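Local coordinates for protein tetraacyldisaccharide 4'-kinase (Aquifex aeolicus, PDB 4EHX) that catalyses transfer of the gamma-phosphate of ATP to the 4'-position of a tetraacyldisaccharide 1-phosphate, giving lipid IVA, the sixth step of the lipid IVA pathway, at residues A[60-65]-A[308-313]; A[53-58]-A[102-107]; A[32-37]-A[125-130]. One frame throughout, in Å; residues are numbered along the deposited sequence.

Contact 1: residues A[60-65]-A[308-313]; sequences DLLKDK and KLIYRI
Ile-310 meets Leu-61 and Leu-62 with two different methyl branches, a compact example of how one beta-branched residue can serve two neighbours at the end of helix 51-61. The division of labour follows from its conformation. With CG1 set beside the backbone N (chi1 -67°) and the chain then extended, the CD1 methyl is carried outward to the far end of the side chain, while CG2 stays close to the backbone on the carbonyl side. The outer methyl touches Leu-61, CD1 to CD1, at 3.9 Å, the two side chains crossing at about a right angle. The inner branch takes Leu-62: Ile-310 CG2 lies 3.6 Å from Leu-62 CD2, and here the chains meet at a slant.

The two leucines share one conformation, CG beside the backbone N and an extended chi2, but start from different backbone directions. Leu-61 leaves the last turn of helix 51-61 already aimed at Ile-310, and its chi2 (-177°) brings CD1 forward. Leu-62 is the first residue to depart from helical geometry, and its CB does not point at the partner; it is the end of the side chain that turns in and delivers CD2. The backbone then reverses through a type I turn from Leu-62 to Lys-65, closed by Lys-65 N to Leu-62 O at 2.9 Å. No hydrogen bond spans the contact, which is held by apolar packing alone.

Around these three residues, Leu-61 also lies on Leu-306 and Lys-307, one turn earlier in helix 303-312, and Leu-62 rests on Phe-314, whose ring receives a cation-pi contact from Lys-65. Leu-62 and Ile-313 both touch Ile-39, so the end of helix 51-61 and the chain from Ile-310 to Ile-313 pack together over strand 38-43.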
ATOM      1  N   ASP A  60      -5.172   3.971  11.556  1.00 24.98           N
ATOM      2  CA  ASP A  60      -5.706   5.083  12.331  1.00 25.82           C
ATOM      3  C   ASP A  60      -7.055   4.760  12.987  1.00 29.35           C
ATOM      4  O   ASP A  60      -7.335   5.207  14.100  1.00 26.65           O
ATOM      5  CB  ASP A  60      -5.836   6.354  11.474  1.00 24.64           C
ATOM      6  CG  ASP A  60      -6.394   7.525  12.267  1.00 41.76           C
ATOM      7  OD1 ASP A  60      -5.610   8.122  13.026  1.00 40.12           O
ATOM      8  OD2 ASP A  60      -7.607   7.836  12.156  1.00 40.26           O
ATOM      9  N   LEU A  61      -7.889   3.982  12.306  1.00 23.40           N
ATOM     10  CA  LEU A  61      -9.158   3.571  12.900  1.00 21.87           C
ATOM     11  C   LEU A  61      -8.883   2.728  14.146  1.00 28.23           C
ATOM     12  O   LEU A  61      -9.660   2.742  15.105  1.00 29.93           O
ATOM     13  CB  LEU A  61     -10.013   2.772  11.906  1.00 22.47           C
ATOM     14  CG  LEU A  61     -10.608   3.511  10.706  1.00 24.99           C
ATOM     15  CD1 LEU A  61     -11.476   2.570   9.881  1.00 25.32           C
ATOM     16  CD2 LEU A  61     -11.412   4.737  11.170  1.00 27.32           C
ATOM     17  N   LEU A  62      -7.764   2.012  14.126  1.00 23.51           N
ATOM     18  CA  LEU A  62      -7.359   1.129  15.227  1.00 21.18           C
ATOM     19  C   LEU A  62      -6.333   1.762  16.167  1.00 24.37           C
ATOM     20  O   LEU A  62      -5.534   1.058  16.791  1.00 24.28           O
ATOM     21  CB  LEU A  62      -6.763  -0.157  14.637  1.00 20.58           C
ATOM     22  CG  LEU A  62      -7.742  -1.049  13.875  1.00 23.04           C
ATOM     23  CD1 LEU A  62      -7.024  -1.981  12.891  1.00 20.43           C
ATOM     24  CD2 LEU A  62      -8.598  -1.851  14.874  1.00 26.62           C
ATOM     25  N   LYS A  63      -6.352   3.086  16.278  1.00 26.19           N
ATOM     26  CA  LYS A  63      -5.342   3.786  17.078  1.00 26.97           C
ATOM     27  C   LYS A  63      -5.370   3.418  18.566  1.00 32.53           C
ATOM     28  O   LYS A  63      -4.407   3.657  19.298  1.00 30.34           O
ATOM     29  CB  LYS A  63      -5.485   5.297  16.914  1.00 30.55           C
ATOM     30  CG  LYS A  63      -6.789   5.854  17.433  1.00 35.41           C
ATOM     31  CD  LYS A  63      -6.822   7.375  17.245  1.00 44.51           C
ATOM     32  CE  LYS A  63      -8.140   7.930  17.770  1.00 65.87           C
ATOM     33  NZ  LYS A  63      -8.269   9.409  17.631  1.00 83.81           N
ATOM     34  N   ASP A  64      -6.475   2.840  19.009  1.00 31.40           N
ATOM     35  CA  ASP A  64      -6.614   2.432  20.402  1.00 35.74           C
ATOM     36  C   ASP A  64      -6.058   1.025  20.658  1.00 34.03           C
ATOM     37  O   ASP A  64      -6.071   0.552  21.791  1.00 34.11           O
ATOM     38  CB  ASP A  64      -8.083   2.518  20.830  1.00 39.21           C
ATOM     39  CG  ASP A  64      -8.634   3.944  20.741  1.00 59.58           C
ATOM     40  OD1 ASP A  64      -7.944   4.887  21.194  1.00 53.51           O
ATOM     41  OD2 ASP A  64      -9.753   4.123  20.209  1.00 71.07           O
ATOM     42  N   LYS A  65      -5.580   0.361  19.605  1.00 24.96           N
ATOM     43  CA  LYS A  65      -5.048  -0.999  19.712  1.00 27.04           C
ATOM     44  C   LYS A  65      -3.556  -1.037  19.386  1.00 25.44           C
ATOM     45  O   LYS A  65      -3.037  -0.159  18.686  1.00 24.51           O
ATOM     46  CB  LYS A  65      -5.762  -1.941  18.729  1.00 29.06           C
ATOM     47  CG  LYS A  65      -7.248  -2.135  18.984  1.00 33.12           C
ATOM     48  CD  LYS A  65      -7.490  -2.866  20.302  1.00 33.61           C
ATOM     49  CE  LYS A  65      -8.940  -3.309  20.439  1.00 37.82           C
ATOM     50  NZ  LYS A  65      -9.128  -4.067  21.714  1.00 41.67           N
ATOM     51  N   LYS A 308     -17.811  -0.685  12.509  1.00 26.74           N
ATOM     52  CA  LYS A 308     -18.588  -1.758  13.126  1.00 29.93           C
ATOM     53  C   LYS A 308     -18.085  -3.137  12.718  1.00 29.16           C
ATOM     54  O   LYS A 308     -18.009  -4.034  13.559  1.00 26.20           O
ATOM     55  CB  LYS A 308     -20.078  -1.618  12.805  1.00 32.72           C
ATOM     56  CG  LYS A 308     -20.956  -2.707  13.413  1.00 34.63           C
ATOM     57  CD  LYS A 308     -22.428  -2.329  13.326  1.00 37.86           C
ATOM     58  CE  LYS A 308     -23.315  -3.414  13.925  1.00 42.11           C
ATOM     59  NZ  LYS A 308     -24.761  -3.071  13.799  1.00 46.45           N
ATOM     60  N   LEU A 309     -17.744  -3.316  11.441  1.00 25.79           N
ATOM     61  CA  LEU A 309     -17.215  -4.606  10.990  1.00 29.09           C
ATOM     62  C   LEU A 309     -15.916  -4.906  11.713  1.00 28.32           C
ATOM     63  O   LEU A 309     -15.654  -6.041  12.091  1.00 28.31           O
ATOM     64  CB  LEU A 309     -16.941  -4.631   9.483  1.00 28.12           C
ATOM     65  CG  LEU A 309     -18.108  -4.734   8.501  1.00 42.82           C
ATOM     66  CD1 LEU A 309     -17.581  -4.604   7.076  1.00 34.77           C
ATOM     67  CD2 LEU A 309     -18.878  -6.039   8.682  1.00 43.24           C
ATOM     68  N   ILE A 310     -15.100  -3.876  11.895  1.00 23.38           N
ATOM     69  CA  ILE A 310     -13.797  -4.062  12.520  1.00 25.37           C
ATOM     70  C   ILE A 310     -13.951  -4.438  13.985  1.00 24.10           C
ATOM     71  O   ILE A 310     -13.350  -5.401  14.457  1.00 28.15           O
ATOM     72  CB  ILE A 310     -12.939  -2.815  12.356  1.00 26.57           C
ATOM     73  CG1 ILE A 310     -12.602  -2.620  10.874  1.00 20.74           C
ATOM     74  CG2 ILE A 310     -11.657  -2.898  13.197  1.00 26.08           C
ATOM     75  CD1 ILE A 310     -12.002  -1.267  10.569  1.00 24.42           C
ATOM     76  N   TYR A 311     -14.775  -3.674  14.689  1.00 25.80           N
ATOM     77  CA  TYR A 311     -15.088  -3.921  16.091  1.00 26.17           C
ATOM     78  C   TYR A 311     -15.509  -5.372  16.350  1.00 29.59           C
ATOM     79  O   TYR A 311     -15.053  -6.001  17.314  1.00 26.08           O
ATOM     80  CB  TYR A 311     -16.170  -2.926  16.518  1.00 35.33           C
ATOM     81  CG  TYR A 311     -16.913  -3.224  17.796  1.00 49.33           C
ATOM     82  CD1 TYR A 311     -16.346  -2.952  19.036  1.00 62.16           C
ATOM     83  CD2 TYR A 311     -18.210  -3.721  17.764  1.00 52.42           C
ATOM     84  CE1 TYR A 311     -17.038  -3.201  20.208  1.00 67.19           C
ATOM     85  CE2 TYR A 311     -18.911  -3.970  18.928  1.00 53.19           C
ATOM     86  CZ  TYR A 311     -18.320  -3.709  20.145  1.00 65.73           C
ATOM     87  OH  TYR A 311     -19.018  -3.958  21.304  1.00 80.22           O
ATOM     88  N   ARG A 312     -16.363  -5.914  15.485  1.00 24.58           N
ATOM     89  CA  ARG A 312     -16.899  -7.259  15.713  1.00 26.92           C
ATOM     90  C   ARG A 312     -15.881  -8.402  15.616  1.00 27.94           C
ATOM     91  O   ARG A 312     -16.137  -9.491  16.136  1.00 25.76           O
ATOM     92  CB  ARG A 312     -18.098  -7.538  14.800  1.00 29.28           C
ATOM     93  CG  ARG A 312     -19.324  -6.658  15.079  1.00 28.88           C
ATOM     94  CD  ARG A 312     -19.924  -6.950  16.452  1.00 35.49           C
ATOM     95  NE  ARG A 312     -21.070  -6.078  16.731  1.00 39.05           N
ATOM     96  CZ  ARG A 312     -22.328  -6.388  16.429  1.00 45.55           C
ATOM     97  NH1 ARG A 312     -22.603  -7.553  15.847  1.00 36.62           N
ATOM     98  NH2 ARG A 312     -23.314  -5.541  16.713  1.00 42.35           N
ATOM     99  N   ILE A 313     -14.732  -8.170  14.983  1.00 33.10           N
ATOM    100  CA  ILE A 313     -13.714  -9.227  14.889  1.00 28.57           C
ATOM    101  C   ILE A 313     -12.912  -9.408  16.184  1.00 27.31           C
ATOM    102  O   ILE A 313     -12.141 -10.353  16.313  1.00 28.08           O
ATOM    103  CB  ILE A 313     -12.716  -9.013  13.712  1.00 33.75           C
ATOM    104  CG1 ILE A 313     -11.645  -7.990  14.097  1.00 31.89           C
ATOM    105  CG2 ILE A 313     -13.454  -8.662  12.430  1.00 39.47           C
ATOM    106  CD1 ILE A 313     -10.731  -7.580  12.959  1.00 40.12           C
TER

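Contact 2: residues A[53-58]-A[102-107]; sequences SFVMYL and YLMAKL
No ring takes part where Val-55 and Met-56 meet Met-104 and Leu-107; the flat groups of both helices are turned to other partners. Phe-54 lies against Val-41, Tyr-57 against Val-298 and Leu-300, and Tyr-102 forms an edge-to-face pair with Trp-94. The interface left between the helices is built from flexible thioethers and branched aliphatic groups, an instance of methionines bending to bridge two helices.

Each methionine uses its sulfur. Met-104 SD sits 3.8 Å from Val-55 CG1 and also approaches CB of the same residue, the two side chains crossing at about a right angle. With CG anti to the backbone N, the bend at chi2 (81°) swings that sulfur round to the valine, although the CB of Met-104 does not point across the gap; the further bend at chi3 sets only the CE methyl. Met-56 gets there differently: its CG lies beside the backbone N and the chain runs extended through chi2 before bending at chi3. Its SD rests 4.0 Å from Leu-107 CD1 and equally far from Leu-107 CB, while the CE methyl comes to 4.0 Å from Leu-107 O, a packing contact with the backbone. The sulfur thus sits against both the base and one terminal methyl of the leucine, whose CB points toward helix 51-61, and the two side chains cross at a slant.

Helix 51-61 begins with the last residues of the predicted ATP-binding P-loop; the side chain of Leu-107 lies about 4 Å from that of Thr-52, one of them. On the sheet side, Val-55 and Met-104 both touch Asp-138, so both helices rest on strand 134-138, and through Val-55 on Val-41 helix 51-61 also meets its parallel neighbour 38-43.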
ATOM      1  N   SER A  53      -2.389   3.985   1.130  1.00 21.49           N
ATOM      2  CA  SER A  53      -3.263   4.957   1.794  1.00 23.90           C
ATOM      3  C   SER A  53      -4.308   4.285   2.672  1.00 19.45           C
ATOM      4  O   SER A  53      -4.603   4.751   3.782  1.00 19.73           O
ATOM      5  CB  SER A  53      -3.964   5.869   0.777  1.00 21.70           C
ATOM      6  OG  SER A  53      -3.034   6.686   0.110  1.00 29.54           O
ATOM      7  N   PHE A  54      -4.896   3.195   2.188  1.00 18.61           N
ATOM      8  CA  PHE A  54      -5.921   2.541   2.971  1.00 17.58           C
ATOM      9  C   PHE A  54      -5.350   1.902   4.231  1.00 19.26           C
ATOM     10  O   PHE A  54      -5.985   1.921   5.283  1.00 21.78           O
ATOM     11  CB  PHE A  54      -6.715   1.497   2.159  1.00 17.82           C
ATOM     12  CG  PHE A  54      -7.893   0.972   2.905  1.00 19.73           C
ATOM     13  CD1 PHE A  54      -9.075   1.714   2.977  1.00 23.17           C
ATOM     14  CD2 PHE A  54      -7.816  -0.229   3.585  1.00 16.43           C
ATOM     15  CE1 PHE A  54     -10.165   1.255   3.706  1.00 22.73           C
ATOM     16  CE2 PHE A  54      -8.891  -0.685   4.323  1.00 19.09           C
ATOM     17  CZ  PHE A  54     -10.071   0.051   4.378  1.00 25.94           C
ATOM     18  N   VAL A  55      -4.161   1.312   4.133  1.00 25.04           N
ATOM     19  CA  VAL A  55      -3.530   0.744   5.326  1.00 21.02           C
ATOM     20  C   VAL A  55      -3.333   1.818   6.401  1.00 21.80           C
ATOM     21  O   VAL A  55      -3.636   1.597   7.578  1.00 22.21           O
ATOM     22  CB  VAL A  55      -2.182   0.031   4.992  1.00 21.11           C
ATOM     23  CG1 VAL A  55      -1.480  -0.374   6.262  1.00 24.82           C
ATOM     24  CG2 VAL A  55      -2.455  -1.195   4.111  1.00 22.95           C
ATOM     25  N   MET A  56      -2.837   2.986   6.000  1.00 18.50           N
ATOM     26  CA  MET A  56      -2.646   4.096   6.945  1.00 19.28           C
ATOM     27  C   MET A  56      -3.973   4.484   7.583  1.00 24.52           C
ATOM     28  O   MET A  56      -4.069   4.703   8.791  1.00 23.06           O
ATOM     29  CB  MET A  56      -2.073   5.314   6.223  1.00 24.45           C
ATOM     30  CG  MET A  56      -0.653   5.118   5.699  1.00 32.47           C
ATOM     31  SD  MET A  56      -0.218   6.424   4.516  1.00 32.06           S
ATOM     32  CE  MET A  56      -0.218   7.840   5.616  1.00 33.05           C
ATOM     33  N   TYR A  57      -4.995   4.588   6.745  1.00 20.57           N
ATOM     34  CA  TYR A  57      -6.335   4.939   7.188  1.00 21.03           C
ATOM     35  C   TYR A  57      -6.884   3.921   8.191  1.00 21.51           C
ATOM     36  O   TYR A  57      -7.417   4.280   9.245  1.00 19.96           O
ATOM     37  CB  TYR A  57      -7.254   5.054   5.971  1.00 22.55           C
ATOM     38  CG  TYR A  57      -8.713   5.092   6.332  1.00 24.89           C
ATOM     39  CD1 TYR A  57      -9.325   6.284   6.720  1.00 23.44           C
ATOM     40  CD2 TYR A  57      -9.486   3.937   6.280  1.00 23.00           C
ATOM     41  CE1 TYR A  57     -10.675   6.313   7.058  1.00 30.08           C
ATOM     42  CE2 TYR A  57     -10.827   3.956   6.608  1.00 25.23           C
ATOM     43  CZ  TYR A  57     -11.415   5.142   7.001  1.00 30.21           C
ATOM     44  OH  TYR A  57     -12.747   5.139   7.333  1.00 27.03           O
ATOM     45  N   LEU A  58      -6.737   2.644   7.857  1.00 18.23           N
ATOM     46  CA  LEU A  58      -7.194   1.560   8.718  1.00 18.28           C
ATOM     47  C   LEU A  58      -6.433   1.532  10.044  1.00 18.33           C
ATOM     48  O   LEU A  58      -7.024   1.354  11.111  1.00 18.28           O
ATOM     49  CB  LEU A  58      -7.022   0.219   7.976  1.00 17.10           C
ATOM     50  CG  LEU A  58      -7.335  -1.062   8.740  1.00 21.17           C
ATOM     51  CD1 LEU A  58      -8.805  -1.057   9.165  1.00 20.04           C
ATOM     52  CD2 LEU A  58      -7.019  -2.281   7.843  1.00 21.22           C
ATOM     53  N   TYR A 102       9.753  -0.585   4.626  1.00 28.67           N
ATOM     54  CA  TYR A 102      10.382   0.592   5.229  1.00 32.67           C
ATOM     55  C   TYR A 102       9.488   1.819   5.054  1.00 30.00           C
ATOM     56  O   TYR A 102       9.232   2.560   6.005  1.00 26.65           O
ATOM     57  CB  TYR A 102      11.787   0.851   4.662  1.00 28.19           C
ATOM     58  CG  TYR A 102      12.510   1.985   5.378  1.00 30.60           C
ATOM     59  CD1 TYR A 102      12.273   3.316   5.036  1.00 33.59           C
ATOM     60  CD2 TYR A 102      13.406   1.724   6.416  1.00 28.11           C
ATOM     61  CE1 TYR A 102      12.930   4.357   5.700  1.00 36.12           C
ATOM     62  CE2 TYR A 102      14.058   2.754   7.088  1.00 34.62           C
ATOM     63  CZ  TYR A 102      13.817   4.065   6.721  1.00 40.98           C
ATOM     64  OH  TYR A 102      14.458   5.084   7.383  1.00 39.88           O
ATOM     65  N   LEU A 103       9.003   2.034   3.835  1.00 30.51           N
ATOM     66  CA  LEU A 103       8.088   3.141   3.594  1.00 31.50           C
ATOM     67  C   LEU A 103       6.838   3.032   4.467  1.00 30.90           C
ATOM     68  O   LEU A 103       6.409   4.009   5.089  1.00 26.93           O
ATOM     69  CB  LEU A 103       7.706   3.209   2.113  1.00 36.75           C
ATOM     70  CG  LEU A 103       6.639   4.244   1.736  1.00 38.69           C
ATOM     71  CD1 LEU A 103       7.021   5.659   2.201  1.00 35.67           C
ATOM     72  CD2 LEU A 103       6.379   4.210   0.225  1.00 39.35           C
ATOM     73  N   MET A 104       6.236   1.844   4.506  1.00 27.23           N
ATOM     74  CA  MET A 104       5.067   1.634   5.368  1.00 28.75           C
ATOM     75  C   MET A 104       5.375   2.031   6.809  1.00 26.66           C
ATOM     76  O   MET A 104       4.588   2.702   7.468  1.00 26.66           O
ATOM     77  CB  MET A 104       4.629   0.161   5.314  1.00 34.03           C
ATOM     78  CG  MET A 104       3.250  -0.126   5.908  1.00 47.10           C
ATOM     79  SD  MET A 104       1.904   0.247   4.764  1.00 42.61           S
ATOM     80  CE  MET A 104       2.600  -0.328   3.225  1.00 72.08           C
ATOM     81  N   ALA A 105       6.525   1.594   7.309  1.00 25.09           N
ATOM     82  CA  ALA A 105       6.911   1.937   8.682  1.00 22.86           C
ATOM     83  C   ALA A 105       7.072   3.449   8.895  1.00 28.63           C
ATOM     84  O   ALA A 105       6.690   3.993   9.937  1.00 26.14           O
ATOM     85  CB  ALA A 105       8.192   1.189   9.074  1.00 23.11           C
ATOM     86  N   LYS A 106       7.640   4.140   7.910  1.00 28.83           N
ATOM     87  CA  LYS A 106       7.801   5.583   8.057  1.00 31.40           C
ATOM     88  C   LYS A 106       6.441   6.270   8.015  1.00 29.38           C
ATOM     89  O   LYS A 106       6.233   7.292   8.661  1.00 28.86           O
ATOM     90  CB  LYS A 106       8.735   6.161   6.983  1.00 29.47           C
ATOM     91  CG  LYS A 106      10.181   5.689   7.065  1.00 33.02           C
ATOM     92  CD  LYS A 106      10.848   5.973   8.426  1.00 40.01           C
ATOM     93  CE  LYS A 106      10.957   7.442   8.721  1.00 40.61           C
ATOM     94  NZ  LYS A 106      12.103   7.772   9.659  1.00 42.35           N
ATOM     95  N   LEU A 107       5.507   5.699   7.264  1.00 25.52           N
ATOM     96  CA  LEU A 107       4.166   6.281   7.192  1.00 31.57           C
ATOM     97  C   LEU A 107       3.271   5.961   8.397  1.00 43.56           C
ATOM     98  O   LEU A 107       2.197   6.545   8.523  1.00 36.27           O
ATOM     99  CB  LEU A 107       3.464   5.867   5.894  1.00 30.58           C
ATOM    100  CG  LEU A 107       4.091   6.343   4.585  1.00 32.90           C
ATOM    101  CD1 LEU A 107       3.491   5.565   3.420  1.00 32.20           C
ATOM    102  CD2 LEU A 107       3.892   7.864   4.446  1.00 28.72           C
TER

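Contact 3: residues A[32-37]-A[125-130]; sequences KKLPVP and LALEKL
Leu-127 packs against three consecutive residues, Leu-34, Pro-35 and Val-36, and illustrates how a single helical leucine can cover a run of loop residues. Along the helix, Leu-125 touches Thr-81 and Ile-83 of strand 81-86 instead, and Ala-126 sits on Phe-135. Leu-127 follows, pointing at the loop, with CG anti to its carbonyl carbon (chi1 -73°) and its two methyls spread over different neighbours. CD1 meets the pyrrolidine ring of Pro-35 end on, 3.6 Å from CD and close to CG, while Leu-34 comes in at a slant and brings its CD2 to 4.1 Å from the same methyl. CD2 serves Val-36, lying 4.0 Å from its CG1 and only slightly farther from CG2 as the two side chains slide past each other in opposite directions. Cutting Leu-127 back to an alanine removes both methyls and is likely to leave Pro-35, Val-36 and CD2 of Leu-34 without their mate, opening a gap between helix and loop. Glu-128 and Lys-129 come next, joined by a long salt bridge, NZ to OE2 3.7 Å. At Leu-130 the backbone O accepts hydrogen bonds from Tyr-87 OH and Arg-66 NH2.

Phe-135 of strand 134-138 is touched by Leu-34, Val-36 and Leu-127, so helix 119-130 and the loop entering strand 38-43 share one support on that strand.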
ATOM      1  N   LYS A  32      -3.734 -21.400   8.094  1.00 23.08           N
ATOM      2  CA  LYS A  32      -3.249 -21.264   9.475  1.00 25.69           C
ATOM      3  C   LYS A  32      -3.937 -20.117  10.202  1.00 25.06           C
ATOM      4  O   LYS A  32      -4.356 -19.156   9.583  1.00 22.04           O
ATOM      5  CB  LYS A  32      -1.730 -21.084   9.469  1.00 24.99           C
ATOM      6  CG  LYS A  32      -1.038 -22.214   8.695  1.00 32.90           C
ATOM      7  CD  LYS A  32       0.474 -22.067   8.647  1.00 41.66           C
ATOM      8  CE  LYS A  32       1.099 -22.448   9.972  1.00 47.94           C
ATOM      9  NZ  LYS A  32       0.498 -23.697  10.516  1.00 55.62           N
ATOM     10  N   LYS A  33      -4.028 -20.206  11.524  1.00 23.27           N
ATOM     11  CA  LYS A  33      -4.799 -19.231  12.283  1.00 27.81           C
ATOM     12  C   LYS A  33      -3.984 -18.622  13.406  1.00 26.35           C
ATOM     13  O   LYS A  33      -3.589 -19.320  14.334  1.00 25.62           O
ATOM     14  CB  LYS A  33      -6.042 -19.912  12.864  1.00 30.06           C
ATOM     15  CG  LYS A  33      -6.849 -19.047  13.814  1.00 31.72           C
ATOM     16  CD  LYS A  33      -7.756 -18.099  13.081  1.00 28.67           C
ATOM     17  CE  LYS A  33      -8.811 -17.495  14.011  1.00 28.26           C
ATOM     18  NZ  LYS A  33      -8.197 -16.689  15.119  1.00 27.34           N
ATOM     19  N   LEU A  34      -3.716 -17.323  13.323  1.00 23.55           N
ATOM     20  CA  LEU A  34      -3.093 -16.612  14.447  1.00 21.43           C
ATOM     21  C   LEU A  34      -4.109 -16.379  15.569  1.00 23.82           C
ATOM     22  O   LEU A  34      -5.313 -16.282  15.310  1.00 25.66           O
ATOM     23  CB  LEU A  34      -2.494 -15.280  13.982  1.00 20.62           C
ATOM     24  CG  LEU A  34      -1.251 -15.426  13.096  1.00 23.70           C
ATOM     25  CD1 LEU A  34      -0.939 -14.102  12.393  1.00 21.82           C
ATOM     26  CD2 LEU A  34      -0.039 -15.905  13.914  1.00 24.15           C
ATOM     27  N   PRO A  35      -3.626 -16.311  16.827  1.00 26.94           N
ATOM     28  CA  PRO A  35      -4.504 -16.188  17.999  1.00 30.22           C
ATOM     29  C   PRO A  35      -4.972 -14.765  18.291  1.00 37.04           C
ATOM     30  O   PRO A  35      -5.584 -14.555  19.334  1.00 34.73           O
ATOM     31  CB  PRO A  35      -3.621 -16.693  19.148  1.00 29.85           C
ATOM     32  CG  PRO A  35      -2.235 -16.319  18.725  1.00 33.77           C
ATOM     33  CD  PRO A  35      -2.223 -16.546  17.215  1.00 24.69           C
ATOM     34  N   VAL A  36      -4.686 -13.802  17.417  1.00 22.21           N
ATOM     35  CA  VAL A  36      -5.319 -12.489  17.533  1.00 21.03           C
ATOM     36  C   VAL A  36      -5.969 -12.171  16.189  1.00 24.76           C
ATOM     37  O   VAL A  36      -5.677 -12.828  15.208  1.00 22.92           O
ATOM     38  CB  VAL A  36      -4.311 -11.363  17.919  1.00 29.11           C
ATOM     39  CG1 VAL A  36      -3.692 -11.632  19.284  1.00 31.32           C
ATOM     40  CG2 VAL A  36      -3.219 -11.201  16.850  1.00 23.33           C
ATOM     41  N   PRO A  37      -6.839 -11.156  16.145  1.00 21.91           N
ATOM     42  CA  PRO A  37      -7.503 -10.776  14.892  1.00 20.58           C
ATOM     43  C   PRO A  37      -6.540 -10.336  13.777  1.00 16.51           C
ATOM     44  O   PRO A  37      -5.489  -9.719  14.028  1.00 19.03           O
ATOM     45  CB  PRO A  37      -8.416  -9.617  15.311  1.00 25.74           C
ATOM     46  CG  PRO A  37      -8.659  -9.841  16.780  1.00 26.96           C
ATOM     47  CD  PRO A  37      -7.348 -10.382  17.295  1.00 28.80           C
ATOM     48  N   LEU A 125       6.467 -14.226  15.223  1.00 26.21           N
ATOM     49  CA  LEU A 125       7.581 -13.446  15.756  1.00 26.99           C
ATOM     50  C   LEU A 125       7.051 -12.184  16.430  1.00 26.18           C
ATOM     51  O   LEU A 125       7.525 -11.788  17.493  1.00 27.93           O
ATOM     52  CB  LEU A 125       8.568 -13.067  14.649  1.00 30.66           C
ATOM     53  CG  LEU A 125       9.688 -12.125  15.109  1.00 32.04           C
ATOM     54  CD1 LEU A 125      10.636 -12.835  16.079  1.00 35.89           C
ATOM     55  CD2 LEU A 125      10.459 -11.563  13.922  1.00 36.23           C
ATOM     56  N   ALA A 126       6.073 -11.547  15.797  1.00 26.70           N
ATOM     57  CA  ALA A 126       5.482 -10.345  16.365  1.00 26.35           C
ATOM     58  C   ALA A 126       4.829 -10.656  17.712  1.00 22.73           C
ATOM     59  O   ALA A 126       4.985  -9.908  18.672  1.00 27.27           O
ATOM     60  CB  ALA A 126       4.460  -9.737  15.392  1.00 23.64           C
ATOM     61  N   LEU A 127       4.089 -11.758  17.786  1.00 24.64           N
ATOM     62  CA  LEU A 127       3.431 -12.090  19.041  1.00 28.03           C
ATOM     63  C   LEU A 127       4.457 -12.264  20.154  1.00 36.42           C
ATOM     64  O   LEU A 127       4.241 -11.832  21.279  1.00 36.95           O
ATOM     65  CB  LEU A 127       2.558 -13.339  18.898  1.00 25.14           C
ATOM     66  CG  LEU A 127       1.274 -13.068  18.104  1.00 27.30           C
ATOM     67  CD1 LEU A 127       0.652 -14.366  17.611  1.00 27.64           C
ATOM     68  CD2 LEU A 127       0.278 -12.239  18.927  1.00 31.36           C
ATOM     69  N   GLU A 128       5.588 -12.869  19.815  1.00 30.95           N
ATOM     70  CA  GLU A 128       6.646 -13.118  20.781  1.00 33.71           C
ATOM     71  C   GLU A 128       7.322 -11.827  21.245  1.00 32.46           C
ATOM     72  O   GLU A 128       7.541 -11.628  22.436  1.00 36.18           O
ATOM     73  CB  GLU A 128       7.675 -14.071  20.169  1.00 36.29           C
ATOM     74  CG  GLU A 128       8.870 -14.378  21.051  1.00 62.82           C
ATOM     75  CD  GLU A 128       9.829 -15.348  20.385  1.00 83.46           C
ATOM     76  OE1 GLU A 128       9.618 -15.675  19.196  1.00 91.20           O
ATOM     77  OE2 GLU A 128      10.790 -15.786  21.051  1.00 92.86           O
ATOM     78  N   LYS A 129       7.636 -10.942  20.303  1.00 27.80           N
ATOM     79  CA  LYS A 129       8.476  -9.781  20.599  1.00 32.66           C
ATOM     80  C   LYS A 129       7.715  -8.470  20.791  1.00 35.40           C
ATOM     81  O   LYS A 129       8.222  -7.555  21.431  1.00 34.45           O
ATOM     82  CB  LYS A 129       9.514  -9.577  19.485  1.00 35.07           C
ATOM     83  CG  LYS A 129      10.399 -10.779  19.196  1.00 43.42           C
ATOM     84  CD  LYS A 129      11.267 -11.139  20.387  1.00 47.46           C
ATOM     85  CE  LYS A 129      12.221 -12.274  20.042  1.00 57.96           C
ATOM     86  NZ  LYS A 129      12.969 -12.751  21.247  1.00 63.38           N
ATOM     87  N   LEU A 130       6.520  -8.361  20.221  1.00 31.66           N
ATOM     88  CA  LEU A 130       5.839  -7.066  20.165  1.00 28.39           C
ATOM     89  C   LEU A 130       4.457  -7.047  20.840  1.00 34.26           C
ATOM     90  O   LEU A 130       3.838  -5.988  20.962  1.00 29.28           O
ATOM     91  CB  LEU A 130       5.684  -6.631  18.704  1.00 22.63           C
ATOM     92  CG  LEU A 130       6.945  -6.497  17.837  1.00 27.57           C
ATOM     93  CD1 LEU A 130       6.604  -6.416  16.350  1.00 26.21           C
ATOM     94  CD2 LEU A 130       7.784  -5.296  18.266  1.00 29.51           C
TER

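Contacts 1 and 2 share helix 51-61, using its end and its middle; their centres are 16 Å apart, and they meet where Ile-310 CD1 packs on Leu-58 CD1 at 3.5 Å. Contact 3 lies 17 Å from contact 1, centre to centre, joined through Ile-313 O and Pro-37 CG, and 20 Å from contact 2, which it does not touch. Along the chain contact 2 is nested inside the span closed by contact 3, whereas contact 1 crosses both and brings the C-terminal helix 303-312 back. Parallel strands 38-43 and 134-138 underlie the set, so distant segments are gathered around the core of the P-loop kinase fold.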